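Local coordinates for protein reducing end xylose-releasing exo-oligoxylanase (Bacillus halodurans, PDB 1WU4) that hydrolyses xylooligosaccharides of three or more units from the reducing end, releasing xylose with inversion of anomeric configuration, at residues F347-V352 / Y365-M369; R159-H163 / F207-N212; L240-Y244 / S264-A268; M77-Q81 / N375-W379. The protein carries 1 engineered substitution. All blocks are in the same frame, centred on the assembly; numbering follows the deposited sequence.

Contact 1: residues F347-V352 / Y365-M369; sequences FWNTPV and YLFAM
The hydroxyl of Tyr-365 is gripped by two groups: it donates to the main-chain carbonyl of Thr-350 (OH to O 2.6 Å) and receives a hydrogen bond from Arg-31 of helix 25-40. The donor lies in the carbonyl plane, with a C=O...OH angle of 155°, and the same carbonyl oxygen lies at the edge of the phenol ring, near its plane. Both faces of that ring are occupied. Over the centre of one stands CE1 of Phe-347, 3.6 Å from Tyr-365 CD1, as the phenyl turns its edge to the tyrosine in a T-shaped stack with planes at 61°. On the opposite face a methyl of Val-352 makes a CH-pi contact, its CG1 lying 3.5 Å from Tyr-365 CE2. The phenol is thus clamped above, below and at its hydroxyl, which limits both its tilt and its rotation.

The segments join the end of helix 340-348, and the loop that leaves it, to the next helix in the chain, 358-372, in the (alpha/alpha)6 barrel of this family 8 enzyme. Phe-347 spans the gap with CG anti to the backbone nitrogen (chi1 177°). Its leading atom CZ rests 3.6 Å from Ala-368 CB, and also comes within 3.4 Å of Tyr-365 O, a carbonyl already bonded to Met-369 N within the helix. Beside it, the bent side chain of Met-369 brings its sulfur obliquely to the phenyl, SD 4.1 Å from Phe-347 CE2, in a Met-aromatic contact. Ala-325 and Ala-328 of helix 320-329 also pack on Phe-347.

Contact 2: residues R159-H163 / F207-N212; sequences RKLLH and FSLWAN
Apolar packing is centred on Leu-162, whose CD1 stands over the middle of the Phe-207 ring in a CH-pi contact, 3.6 Å from the ring centroid and only 12° off its normal. The other methyl, CD2, lies toward the rim, 3.9 Å from Phe-207 CE2. The same CD1 also touches Ala-211, at 4.2 Å from its CB. Trp-219 of helix 216-233 packs against Leu-162 and Ala-211 and meets the Phe-207 ring edge to face, while Ala-134 and Phe-138 of helix 127-144 also touch the leucine.

These residues bring the middle of helix 154-167 against the C-terminal end of helix 201-210, where Ala-211 is the first residue to leave helical geometry; both helices belong to the (alpha/alpha)6 barrel.

The second kind of contact is van der Waals, between the aliphatic part of Arg-159 and polar atoms at and just past the helix end. Arg-159 CD is 3.4 Å from Asn-212 OD1 and 3.6 Å from Trp-210 O, and the Arg-159 and Asn-212 side chains cross nearly at right angles.

Polar links are all water-mediated, with no direct hydrogen bond between the segments. Water 1 donates to Arg-159 O and accepts from Asn-212 N, tying backbone to backbone. The bend of the arginine chain at chi3 (-63°) turns the guanidinium so that two of its nitrogens serve different waters: NE donates to water 3 (2.8 Å to its O), which in turn donates to Asn-212 OD1, and NH1 donates to water 2, which bonds Trp-210 O. Water 4, in the plane of the imidazole, joins His-163 ND1 (2.8 Å to its O) to Asn-212 ND2.

Contact 3: residues L240-Y244 / S264-A268; sequences LAPEY and SYRVA
Ser-264 meets Ala-241 and Glu-243 in a small, buried contact, part polar and part apolar, which holds the loop after helix 216-233 to the beginning of helix 265-278 beside the probable catalytic site. The single hydrogen bond between the segments runs from the serine hydroxyl to the main chain of the loop, Ser-264 OG to Ala-241 O at 2.8 Å. The donor is tilted 29° from the carbonyl plane. OG also accepts a hydrogen bond from Phe-261 N, so a single buried hydroxyl joins two parts of the backbone. With chi1 at -47° it sits beside its own backbone nitrogen and looks across to the loop, where the CG of Glu-243 packs on it, 3.4 Å from Ser-264 OG.

Beyond CG the glutamate chain extends, and its OE2 accepts a hydrogen bond from the backbone nitrogen of Asp-263, the probable proton acceptor. Glu-243 is therefore placed as a second-shell residue, able to fix the main chain that carries this aspartate. One turn along, Val-267 lays CG2 against Ala-241 CB at 4.0 Å.

Nearby, Arg-266 forms a salt bridge with Glu-70, the probable proton donor, and a hydrogen bond with Tyr-74, both on helix 69-81. Helix 282-295 packs against Leu-240 and Ala-268, helix 320-329 covers Tyr-265, and Tyr-244 leads the loop into strand 245-246.

Contact 4: residues M77-Q81 / N375-W379; sequences MMAVQ and NFKIW
Gln-81, at the end of helix 69-81, reaches across to Phe-376, Lys-377 and Trp-379 of the C-terminal tail. From CB, the chain turns at CG, which skims the Phe-376 ring 4.2 Å from CD2. A bend at chi2 (-60°) then sets CD 3.5 Å from Trp-379 NE1, beside the indole edge. At the tip, OE1 accepts two hydrogen bonds from opposite faces of the amide plane, one from Lys-377 N at 3.0 Å and one from Trp-379 NE1, also at 3.0 Å; neither donor lies on a lone pair, although the indole bond is nearly straight at 168°. NE2 donates a hydrogen bond to Lys-377 O at 2.9 Å, in the carbonyl plane and on a lone pair, while lying 3.6 Å from Phe-376 CD2. One turn back, Met-77 adds a Met-aromatic contact, its SD oblique to the same phenyl. Phe-139 of helix 127-144 packs on both Met-77 and Gln-81.

Both ends of the amide thus bond to the backbone of Lys-377. Three bonds fix which end of the amide is oxygen, and give buried OE1 two donors and NE2 one acceptor, all from uncharged groups.

Overall arrangement
Contact 3 is wholly buried, whereas contacts 1, 2 and 4 are each only partly so. Contacts 1 and 2 lie on opposite sides of the chain's centre, about 32 Å between centres, and each ties a helix end to another helix: aromatic clamping and one direct hydrogen bond serve the first, bridging waters alone the polar side of the second. Contacts 3 and 4 also use direct hydrogen bonds, contact 3 between a loop and the start region of helix 265-278, closest to the probable catalytic carboxylates. Contact 4 touches both contact 1 and contact 2: Phe-376 meets Phe-367, while Trp-379 and Ile-378 meet Trp-210. The C-terminal tail thereby packs against helices 358-372 and 201-210.

Contact 1: residues F347-V352 / Y365-M369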
loop_
_atom_site.group_PDB
_atom_site.type_symbol
_atom_site.label_atom_id
_atom_site.label_comp_id
_atom_site.label_asym_id
_atom_site.label_seq_id
_atom_site.Cartn_x
_atom_site.Cartn_y
_atom_site.Cartn_z
ATOM N N PHE A 347 -18.127 -1.986 -5.809
ATOM C CA PHE A 347 -17.466 -1.899 -4.513
ATOM C C PHE A 347 -18.463 -1.492 -3.427
ATOM O O PHE A 347 -18.488 -2.084 -2.344
ATOM C CB PHE A 347 -16.308 -0.897 -4.602
ATOM C CG PHE A 347 -15.590 -0.660 -3.300
ATOM C CD1 PHE A 347 -15.194 -1.724 -2.493
ATOM C CD2 PHE A 347 -15.275 0.635 -2.900
ATOM C CE1 PHE A 347 -14.491 -1.498 -1.303
ATOM C CE2 PHE A 347 -14.573 0.873 -1.716
ATOM C CZ PHE A 347 -14.181 -0.199 -0.918
ATOM N N TRP A 348 -19.296 -0.498 -3.713
ATOM C CA TRP A 348 -20.284 -0.058 -2.736
ATOM C C TRP A 348 -21.206 -1.213 -2.351
ATOM O O TRP A 348 -21.597 -1.351 -1.189
ATOM C CB TRP A 348 -21.113 1.103 -3.299
ATOM C CG TRP A 348 -22.057 1.702 -2.296
ATOM C CD1 TRP A 348 -23.326 1.287 -2.005
ATOM C CD2 TRP A 348 -21.788 2.811 -1.431
ATOM N NE1 TRP A 348 -23.865 2.073 -1.011
ATOM C CE2 TRP A 348 -22.942 3.015 -0.641
ATOM C CE3 TRP A 348 -20.682 3.653 -1.246
ATOM C CZ2 TRP A 348 -23.023 4.029 0.322
ATOM C CZ3 TRP A 348 -20.764 4.662 -0.289
ATOM C CH2 TRP A 348 -21.928 4.840 0.483
ATOM N N ASN A 349 -21.535 -2.052 -3.327
ATOM C CA ASN A 349 -22.424 -3.181 -3.094
ATOM C C ASN A 349 -21.720 -4.450 -2.624
ATOM O O ASN A 349 -22.317 -5.527 -2.611
ATOM C CB ASN A 349 -23.226 -3.462 -4.365
ATOM C CG ASN A 349 -24.156 -2.318 -4.724
ATOM O OD1 ASN A 349 -24.162 -1.838 -5.857
ATOM N ND2 ASN A 349 -24.953 -1.881 -3.757
ATOM N N THR A 350 -20.455 -4.321 -2.239
ATOM C CA THR A 350 -19.679 -5.456 -1.753
ATOM C C THR A 350 -19.350 -5.253 -0.278
ATOM O O THR A 350 -18.626 -4.327 0.077
ATOM C CB THR A 350 -18.348 -5.605 -2.523
ATOM O OG1 THR A 350 -18.614 -5.791 -3.917
ATOM C CG2 THR A 350 -17.560 -6.801 -2.002
ATOM N N PRO A 351 -19.899 -6.100 0.606
ATOM C CA PRO A 351 -19.609 -5.947 2.037
ATOM C C PRO A 351 -18.170 -6.343 2.370
ATOM O O PRO A 351 -17.533 -7.083 1.619
ATOM C CB PRO A 351 -20.615 -6.890 2.696
ATOM C CG PRO A 351 -21.754 -6.923 1.718
ATOM C CD PRO A 351 -21.031 -7.017 0.396
ATOM N N VAL A 352 -17.655 -5.847 3.492
ATOM C CA VAL A 352 -16.302 -6.214 3.889
ATOM C C VAL A 352 -16.284 -7.729 4.082
ATOM O O VAL A 352 -17.314 -8.338 4.383
ATOM C CB VAL A 352 -15.879 -5.527 5.208
ATOM C CG1 VAL A 352 -15.857 -4.019 5.028
ATOM C CG2 VAL A 352 -16.823 -5.916 6.327
ATOM N N TYR A 365 -9.814 -2.777 1.243
ATOM C CA TYR A 365 -11.164 -2.234 1.297
ATOM C C TYR A 365 -11.169 -0.867 1.993
ATOM O O TYR A 365 -11.710 0.104 1.461
ATOM C CB TYR A 365 -12.058 -3.223 2.051
ATOM C CG TYR A 365 -13.548 -3.016 1.905
ATOM C CD1 TYR A 365 -14.340 -3.971 1.266
ATOM C CD2 TYR A 365 -14.178 -1.905 2.466
ATOM C CE1 TYR A 365 -15.721 -3.833 1.198
ATOM C CE2 TYR A 365 -15.562 -1.756 2.403
ATOM C CZ TYR A 365 -16.323 -2.726 1.771
ATOM O OH TYR A 365 -17.694 -2.604 1.745
ATOM N N LEU A 366 -10.564 -0.779 3.178
ATOM C CA LEU A 366 -10.545 0.494 3.889
ATOM C C LEU A 366 -9.773 1.561 3.118
ATOM O O LEU A 366 -10.192 2.716 3.077
ATOM C CB LEU A 366 -9.967 0.334 5.303
ATOM C CG LEU A 366 -9.895 1.625 6.134
ATOM C CD1 LEU A 366 -11.264 2.290 6.203
ATOM C CD2 LEU A 366 -9.394 1.311 7.534
ATOM N N PHE A 367 -8.649 1.189 2.509
ATOM C CA PHE A 367 -7.892 2.170 1.738
ATOM C C PHE A 367 -8.758 2.730 0.608
ATOM O O PHE A 367 -8.768 3.936 0.364
ATOM C CB PHE A 367 -6.615 1.558 1.151
ATOM C CG PHE A 367 -5.480 1.445 2.134
ATOM C CD1 PHE A 367 -5.184 2.486 3.011
ATOM C CD2 PHE A 367 -4.678 0.311 2.149
ATOM C CE1 PHE A 367 -4.103 2.398 3.890
ATOM C CE2 PHE A 367 -3.594 0.213 3.020
ATOM C CZ PHE A 367 -3.307 1.259 3.891
ATOM N N ALA A 368 -9.493 1.853 -0.068
ATOM C CA ALA A 368 -10.363 2.281 -1.161
ATOM C C ALA A 368 -11.507 3.157 -0.649
ATOM O O ALA A 368 -11.908 4.115 -1.313
ATOM C CB ALA A 368 -10.912 1.068 -1.891
ATOM N N MET A 369 -12.029 2.836 0.532
ATOM C CA MET A 369 -13.116 3.623 1.107
ATOM C C MET A 369 -12.603 5.024 1.426
ATOM O O MET A 369 -13.300 6.016 1.209
ATOM C CB MET A 369 -13.641 2.963 2.384
ATOM C CG MET A 369 -15.068 3.355 2.734
ATOM S SD MET A 369 -16.257 2.814 1.473
ATOM C CE MET A 369 -16.800 1.271 2.155
#

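Contact 2: residues R159-H163 / F207-N212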
loop_
_atom_site.group_PDB
_atom_site.type_symbol
_atom_site.label_atom_id
_atom_site.label_comp_id
_atom_site.label_asym_id
_atom_site.label_seq_id
_atom_site.Cartn_x
_atom_site.Cartn_y
_atom_site.Cartn_z
ATOM N N ARG A 159 13.139 9.660 8.563
ATOM C CA ARG A 159 14.356 10.001 7.830
ATOM C C ARG A 159 15.452 8.970 8.049
ATOM O O ARG A 159 16.200 8.639 7.130
ATOM C CB ARG A 159 14.855 11.393 8.230
ATOM C CG ARG A 159 13.925 12.524 7.797
ATOM C CD ARG A 159 14.599 13.887 7.912
ATOM N NE ARG A 159 14.952 14.223 9.288
ATOM C CZ ARG A 159 14.121 14.788 10.159
ATOM N NH1 ARG A 159 12.881 15.090 9.802
ATOM N NH2 ARG A 159 14.532 15.046 11.395
ATOM N N LYS A 160 15.540 8.457 9.270
ATOM C CA LYS A 160 16.539 7.452 9.607
ATOM C C LYS A 160 16.285 6.183 8.795
ATOM O O LYS A 160 17.200 5.607 8.201
ATOM C CB LYS A 160 16.452 7.127 11.100
ATOM C CG LYS A 160 17.511 6.170 11.610
ATOM C CD LYS A 160 17.064 5.484 12.900
ATOM C CE LYS A 160 16.494 6.465 13.921
ATOM N NZ LYS A 160 17.455 7.539 14.295
ATOM N N LEU A 161 15.029 5.750 8.772
ATOM C CA LEU A 161 14.664 4.545 8.041
ATOM C C LEU A 161 14.944 4.688 6.549
ATOM O O LEU A 161 15.530 3.796 5.934
ATOM C CB LEU A 161 13.187 4.220 8.268
ATOM C CG LEU A 161 12.659 2.954 7.586
ATOM C CD1 LEU A 161 13.497 1.744 7.994
ATOM C CD2 LEU A 161 11.197 2.754 7.969
ATOM N N LEU A 162 14.536 5.808 5.964
ATOM C CA LEU A 162 14.772 6.004 4.542
ATOM C C LEU A 162 16.262 6.112 4.231
ATOM O O LEU A 162 16.698 5.774 3.131
ATOM C CB LEU A 162 14.013 7.232 4.039
ATOM C CG LEU A 162 12.490 7.058 4.016
ATOM C CD1 LEU A 162 11.847 8.307 3.442
ATOM C CD2 LEU A 162 12.119 5.830 3.191
ATOM N N HIS A 163 17.048 6.577 5.197
ATOM C CA HIS A 163 18.489 6.658 4.989
ATOM C C HIS A 163 19.007 5.231 4.792
ATOM O O HIS A 163 19.784 4.954 3.880
ATOM C CB HIS A 163 19.185 7.278 6.201
ATOM C CG HIS A 163 20.668 7.076 6.201
ATOM N ND1 HIS A 163 21.512 7.754 5.348
ATOM C CD2 HIS A 163 21.450 6.219 6.900
ATOM C CE1 HIS A 163 22.748 7.322 5.518
ATOM N NE2 HIS A 163 22.739 6.390 6.454
ATOM N N PHE A 207 8.794 11.869 -0.347
ATOM C CA PHE A 207 10.094 11.621 0.263
ATOM C C PHE A 207 11.105 12.620 -0.306
ATOM O O PHE A 207 12.038 13.030 0.382
ATOM C CB PHE A 207 10.588 10.198 -0.025
ATOM C CG PHE A 207 9.755 9.105 0.599
ATOM C CD1 PHE A 207 8.814 9.378 1.596
ATOM C CD2 PHE A 207 9.936 7.786 0.198
ATOM C CE1 PHE A 207 8.069 8.342 2.178
ATOM C CE2 PHE A 207 9.201 6.750 0.772
ATOM C CZ PHE A 207 8.264 7.030 1.764
ATOM N N SER A 208 10.914 13.023 -1.562
ATOM C CA SER A 208 11.837 13.971 -2.186
ATOM C C SER A 208 11.744 15.351 -1.542
ATOM O O SER A 208 12.589 16.214 -1.785
ATOM C CB SER A 208 11.578 14.078 -3.699
ATOM O OG SER A 208 10.502 14.952 -4.006
ATOM N N LEU A 209 10.721 15.552 -0.717
ATOM C CA LEU A 209 10.533 16.826 -0.031
ATOM C C LEU A 209 10.888 16.733 1.447
ATOM O O LEU A 209 11.340 17.715 2.042
ATOM C CB LEU A 209 9.074 17.283 -0.140
ATOM C CG LEU A 209 8.467 17.458 -1.531
ATOM C CD1 LEU A 209 6.995 17.821 -1.400
ATOM C CD2 LEU A 209 9.224 18.538 -2.290
ATOM N N TRP A 210 10.707 15.553 2.032
ATOM C CA TRP A 210 10.926 15.379 3.465
ATOM C C TRP A 210 12.058 14.482 3.953
ATOM O O TRP A 210 12.387 14.507 5.140
ATOM C CB TRP A 210 9.614 14.918 4.111
ATOM C CG TRP A 210 8.433 15.776 3.741
ATOM C CD1 TRP A 210 8.439 17.121 3.499
ATOM C CD2 TRP A 210 7.067 15.355 3.620
ATOM N NE1 TRP A 210 7.165 17.563 3.237
ATOM C CE2 TRP A 210 6.303 16.501 3.307
ATOM C CE3 TRP A 210 6.414 14.122 3.751
ATOM C CZ2 TRP A 210 4.917 16.451 3.121
ATOM C CZ3 TRP A 210 5.035 14.073 3.567
ATOM C CH2 TRP A 210 4.303 15.233 3.256
ATOM N N ALA A 211 12.646 13.681 3.077
ATOM C CA ALA A 211 13.738 12.811 3.504
ATOM C C ALA A 211 14.996 13.644 3.738
ATOM O O ALA A 211 14.986 14.861 3.539
ATOM C CB ALA A 211 14.007 11.746 2.447
ATOM N N ASN A 212 16.076 13.003 4.177
ATOM C CA ASN A 212 17.319 13.742 4.375
ATOM C C ASN A 212 17.621 14.430 3.044
ATOM O O ASN A 212 17.451 13.836 1.978
ATOM C CB ASN A 212 18.468 12.804 4.752
ATOM C CG ASN A 212 18.341 12.265 6.164
ATOM O OD1 ASN A 212 17.777 12.920 7.040
ATOM N ND2 ASN A 212 18.884 11.077 6.395
HETATM O O HOH W 1 16.141 10.136 4.625
HETATM O O HOH W 2 11.319 15.860 7.263
HETATM O O HOH W 3 17.480 13.183 9.752
HETATM O O HOH W 4 20.454 9.952 4.002
#

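Contact 3: residues L240-Y244 / S264-A268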
loop_
_atom_site.group_PDB
_atom_site.type_symbol
_atom_site.label_atom_id
_atom_site.label_comp_id
_atom_site.label_asym_id
_atom_site.label_seq_id
_atom_site.Cartn_x
_atom_site.Cartn_y
_atom_site.Cartn_z
ATOM N N LEU A 240 -2.913 -5.967 -16.843
ATOM C CA LEU A 240 -2.554 -6.769 -15.673
ATOM C C LEU A 240 -1.050 -6.835 -15.423
ATOM O O LEU A 240 -0.265 -7.049 -16.345
ATOM C CB LEU A 240 -3.102 -8.192 -15.824
ATOM C CG LEU A 240 -4.603 -8.335 -16.092
ATOM C CD1 LEU A 240 -4.941 -9.812 -16.218
ATOM C CD2 LEU A 240 -5.412 -7.692 -14.974
ATOM N N ALA A 241 -0.659 -6.656 -14.163
ATOM C CA ALA A 241 0.748 -6.705 -13.777
ATOM C C ALA A 241 1.025 -7.965 -12.967
ATOM O O ALA A 241 0.166 -8.433 -12.219
ATOM C CB ALA A 241 1.109 -5.472 -12.950
ATOM N N PRO A 242 2.230 -8.536 -13.110
ATOM C CA PRO A 242 2.608 -9.746 -12.378
ATOM C C PRO A 242 2.933 -9.387 -10.932
ATOM O O PRO A 242 3.176 -8.219 -10.621
ATOM C CB PRO A 242 3.838 -10.232 -13.134
ATOM C CG PRO A 242 4.494 -8.936 -13.534
ATOM C CD PRO A 242 3.314 -8.113 -14.020
ATOM N N GLU A 243 2.934 -10.380 -10.050
ATOM C CA GLU A 243 3.259 -10.124 -8.652
ATOM C C GLU A 243 4.734 -9.738 -8.518
ATOM O O GLU A 243 5.060 -8.749 -7.862
ATOM C CB GLU A 243 2.932 -11.348 -7.803
ATOM C CG GLU A 243 1.441 -11.600 -7.690
ATOM C CD GLU A 243 1.115 -12.736 -6.751
ATOM O OE1 GLU A 243 1.390 -13.901 -7.107
ATOM O OE2 GLU A 243 0.588 -12.458 -5.652
ATOM N N TYR A 244 5.618 -10.525 -9.128
ATOM C CA TYR A 244 7.054 -10.231 -9.128
ATOM C C TYR A 244 7.457 -9.996 -10.581
ATOM O O TYR A 244 6.922 -10.633 -11.492
ATOM C CB TYR A 244 7.902 -11.400 -8.622
ATOM C CG TYR A 244 7.752 -11.821 -7.175
ATOM C CD1 TYR A 244 6.861 -11.187 -6.307
ATOM C CD2 TYR A 244 8.483 -12.904 -6.694
ATOM C CE1 TYR A 244 6.702 -11.642 -4.986
ATOM C CE2 TYR A 244 8.334 -13.360 -5.394
ATOM C CZ TYR A 244 7.442 -12.731 -4.548
ATOM O OH TYR A 244 7.287 -13.227 -3.270
ATOM N N SER A 264 -0.522 -8.186 -7.043
ATOM C CA SER A 264 -0.884 -7.391 -8.215
ATOM C C SER A 264 -2.071 -6.455 -8.077
ATOM O O SER A 264 -2.101 -5.395 -8.700
ATOM C CB SER A 264 -1.177 -8.313 -9.404
ATOM O OG SER A 264 -0.185 -9.305 -9.570
ATOM N N TYR A 265 -3.061 -6.860 -7.292
ATOM C CA TYR A 265 -4.267 -6.061 -7.140
ATOM C C TYR A 265 -3.991 -4.622 -6.733
ATOM O O TYR A 265 -4.699 -3.705 -7.149
ATOM C CB TYR A 265 -5.208 -6.714 -6.122
ATOM C CG TYR A 265 -5.571 -8.153 -6.429
ATOM C CD1 TYR A 265 -5.358 -8.702 -7.698
ATOM C CD2 TYR A 265 -6.147 -8.965 -5.451
ATOM C CE1 TYR A 265 -5.709 -10.022 -7.980
ATOM C CE2 TYR A 265 -6.504 -10.283 -5.726
ATOM C CZ TYR A 265 -6.282 -10.804 -6.987
ATOM O OH TYR A 265 -6.629 -12.106 -7.250
ATOM N N ARG A 266 -2.949 -4.422 -5.934
ATOM C CA ARG A 266 -2.619 -3.089 -5.455
ATOM C C ARG A 266 -2.128 -2.115 -6.516
ATOM O O ARG A 266 -2.163 -0.905 -6.304
ATOM C CB ARG A 266 -1.606 -3.199 -4.317
ATOM C CG ARG A 266 -2.175 -3.962 -3.134
ATOM C CD ARG A 266 -1.133 -4.280 -2.085
ATOM N NE ARG A 266 -0.084 -5.144 -2.609
ATOM C CZ ARG A 266 0.777 -5.810 -1.850
ATOM N NH1 ARG A 266 0.709 -5.713 -0.529
ATOM N NH2 ARG A 266 1.709 -6.567 -2.412
ATOM N N VAL A 267 -1.675 -2.630 -7.655
ATOM C CA VAL A 267 -1.200 -1.758 -8.722
ATOM C C VAL A 267 -2.281 -0.758 -9.148
ATOM O O VAL A 267 -2.015 0.439 -9.244
ATOM C CB VAL A 267 -0.724 -2.586 -9.939
ATOM C CG1 VAL A 267 -0.446 -1.671 -11.124
ATOM C CG2 VAL A 267 0.536 -3.363 -9.572
ATOM N N ALA A 268 -3.498 -1.239 -9.387
ATOM C CA ALA A 268 -4.584 -0.348 -9.792
ATOM C C ALA A 268 -4.861 0.701 -8.720
ATOM O O ALA A 268 -5.099 1.871 -9.027
ATOM C CB ALA A 268 -5.849 -1.153 -10.071
#

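Contact 4: residues M77-Q81 / N375-W379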
loop_
_atom_site.group_PDB
_atom_site.type_symbol
_atom_site.label_atom_id
_atom_site.label_comp_id
_atom_site.label_asym_id
_atom_site.label_seq_id
_atom_site.Cartn_x
_atom_site.Cartn_y
_atom_site.Cartn_z
ATOM N N MET A 77 -0.782 3.897 8.704
ATOM C CA MET A 77 -1.272 4.831 7.697
ATOM C C MET A 77 -2.766 5.091 7.908
ATOM O O MET A 77 -3.225 6.230 7.831
ATOM C CB MET A 77 -1.029 4.288 6.286
ATOM C CG MET A 77 -1.477 5.237 5.173
ATOM S SD MET A 77 -0.707 6.871 5.252
ATOM C CE MET A 77 0.843 6.547 4.422
ATOM N N MET A 78 -3.522 4.032 8.176
ATOM C CA MET A 78 -4.955 4.170 8.410
ATOM C C MET A 78 -5.212 5.045 9.634
ATOM O O MET A 78 -6.054 5.948 9.604
ATOM C CB MET A 78 -5.587 2.793 8.624
ATOM C CG MET A 78 -5.521 1.892 7.400
ATOM S SD MET A 78 -5.809 0.155 7.802
ATOM C CE MET A 78 -5.774 -0.587 6.159
ATOM N N ALA A 79 -4.485 4.772 10.713
ATOM C CA ALA A 79 -4.648 5.529 11.948
ATOM C C ALA A 79 -4.358 7.018 11.792
ATOM O O ALA A 79 -5.108 7.852 12.303
ATOM C CB ALA A 79 -3.772 4.935 13.047
ATOM N N VAL A 80 -3.281 7.370 11.095
ATOM C CA VAL A 80 -2.982 8.786 10.933
ATOM C C VAL A 80 -4.014 9.455 10.021
ATOM O O VAL A 80 -4.369 10.611 10.239
ATOM C CB VAL A 80 -1.532 9.021 10.416
ATOM C CG1 VAL A 80 -1.363 8.496 9.002
ATOM C CG2 VAL A 80 -1.193 10.501 10.506
ATOM N N GLN A 81 -4.513 8.733 9.020
ATOM C CA GLN A 81 -5.536 9.299 8.141
ATOM C C GLN A 81 -6.815 9.559 8.942
ATOM O O GLN A 81 -7.557 10.501 8.660
ATOM C CB GLN A 81 -5.860 8.345 6.985
ATOM C CG GLN A 81 -4.769 8.203 5.927
ATOM C CD GLN A 81 -4.423 9.519 5.255
ATOM O OE1 GLN A 81 -5.252 10.430 5.181
ATOM N NE2 GLN A 81 -3.200 9.621 4.746
ATOM N N ASN A 375 -10.782 11.006 1.527
ATOM C CA ASN A 375 -10.187 11.013 2.856
ATOM C C ASN A 375 -8.808 10.369 2.986
ATOM O O ASN A 375 -8.346 10.127 4.097
ATOM C CB ASN A 375 -11.152 10.373 3.856
ATOM C CG ASN A 375 -12.348 11.257 4.152
ATOM O OD1 ASN A 375 -12.202 12.355 4.684
ATOM N ND2 ASN A 375 -13.536 10.785 3.800
ATOM N N PHE A 376 -8.160 10.068 1.865
ATOM C CA PHE A 376 -6.809 9.503 1.903
ATOM C C PHE A 376 -5.986 10.707 1.458
ATOM O O PHE A 376 -5.752 10.925 0.265
ATOM C CB PHE A 376 -6.689 8.330 0.924
ATOM C CG PHE A 376 -5.502 7.428 1.176
ATOM C CD1 PHE A 376 -5.537 6.095 0.775
ATOM C CD2 PHE A 376 -4.345 7.909 1.788
ATOM C CE1 PHE A 376 -4.444 5.252 0.977
ATOM C CE2 PHE A 376 -3.242 7.072 1.993
ATOM C CZ PHE A 376 -3.295 5.740 1.587
ATOM N N LYS A 377 -5.569 11.504 2.437
ATOM C CA LYS A 377 -4.862 12.744 2.166
ATOM C C LYS A 377 -3.376 12.802 2.459
ATOM O O LYS A 377 -2.801 11.927 3.102
ATOM C CB LYS A 377 -5.535 13.882 2.941
ATOM C CG LYS A 377 -7.041 13.985 2.753
ATOM C CD LYS A 377 -7.610 15.133 3.578
ATOM C CE LYS A 377 -9.119 15.243 3.424
ATOM N NZ LYS A 377 -9.678 16.344 4.263
ATOM N N ILE A 378 -2.769 13.876 1.965
ATOM C CA ILE A 378 -1.364 14.153 2.194
ATOM C C ILE A 378 -1.392 15.120 3.373
ATOM O O ILE A 378 -2.127 16.111 3.355
ATOM C CB ILE A 378 -0.719 14.867 0.985
ATOM C CG1 ILE A 378 -0.769 13.957 -0.243
ATOM C CG2 ILE A 378 0.718 15.240 1.309
ATOM C CD1 ILE A 378 -0.314 14.631 -1.528
ATOM N N TRP A 379 -0.626 14.815 4.412
ATOM C CA TRP A 379 -0.573 15.681 5.575
ATOM C C TRP A 379 0.755 16.419 5.548
ATOM O O TRP A 379 1.817 15.820 5.726
ATOM C CB TRP A 379 -0.760 14.849 6.847
ATOM C CG TRP A 379 -2.117 14.205 6.855
ATOM C CD1 TRP A 379 -2.443 12.957 6.396
ATOM C CD2 TRP A 379 -3.356 14.838 7.204
ATOM N NE1 TRP A 379 -3.808 12.780 6.431
ATOM C CE2 TRP A 379 -4.391 13.919 6.920
ATOM C CE3 TRP A 379 -3.692 16.098 7.724
ATOM C CZ2 TRP A 379 -5.743 14.222 7.137
ATOM C CZ3 TRP A 379 -5.035 16.397 7.939
ATOM C CH2 TRP A 379 -6.042 15.461 7.644
HETATM O O HOH W 5 -8.141 11.763 6.259
#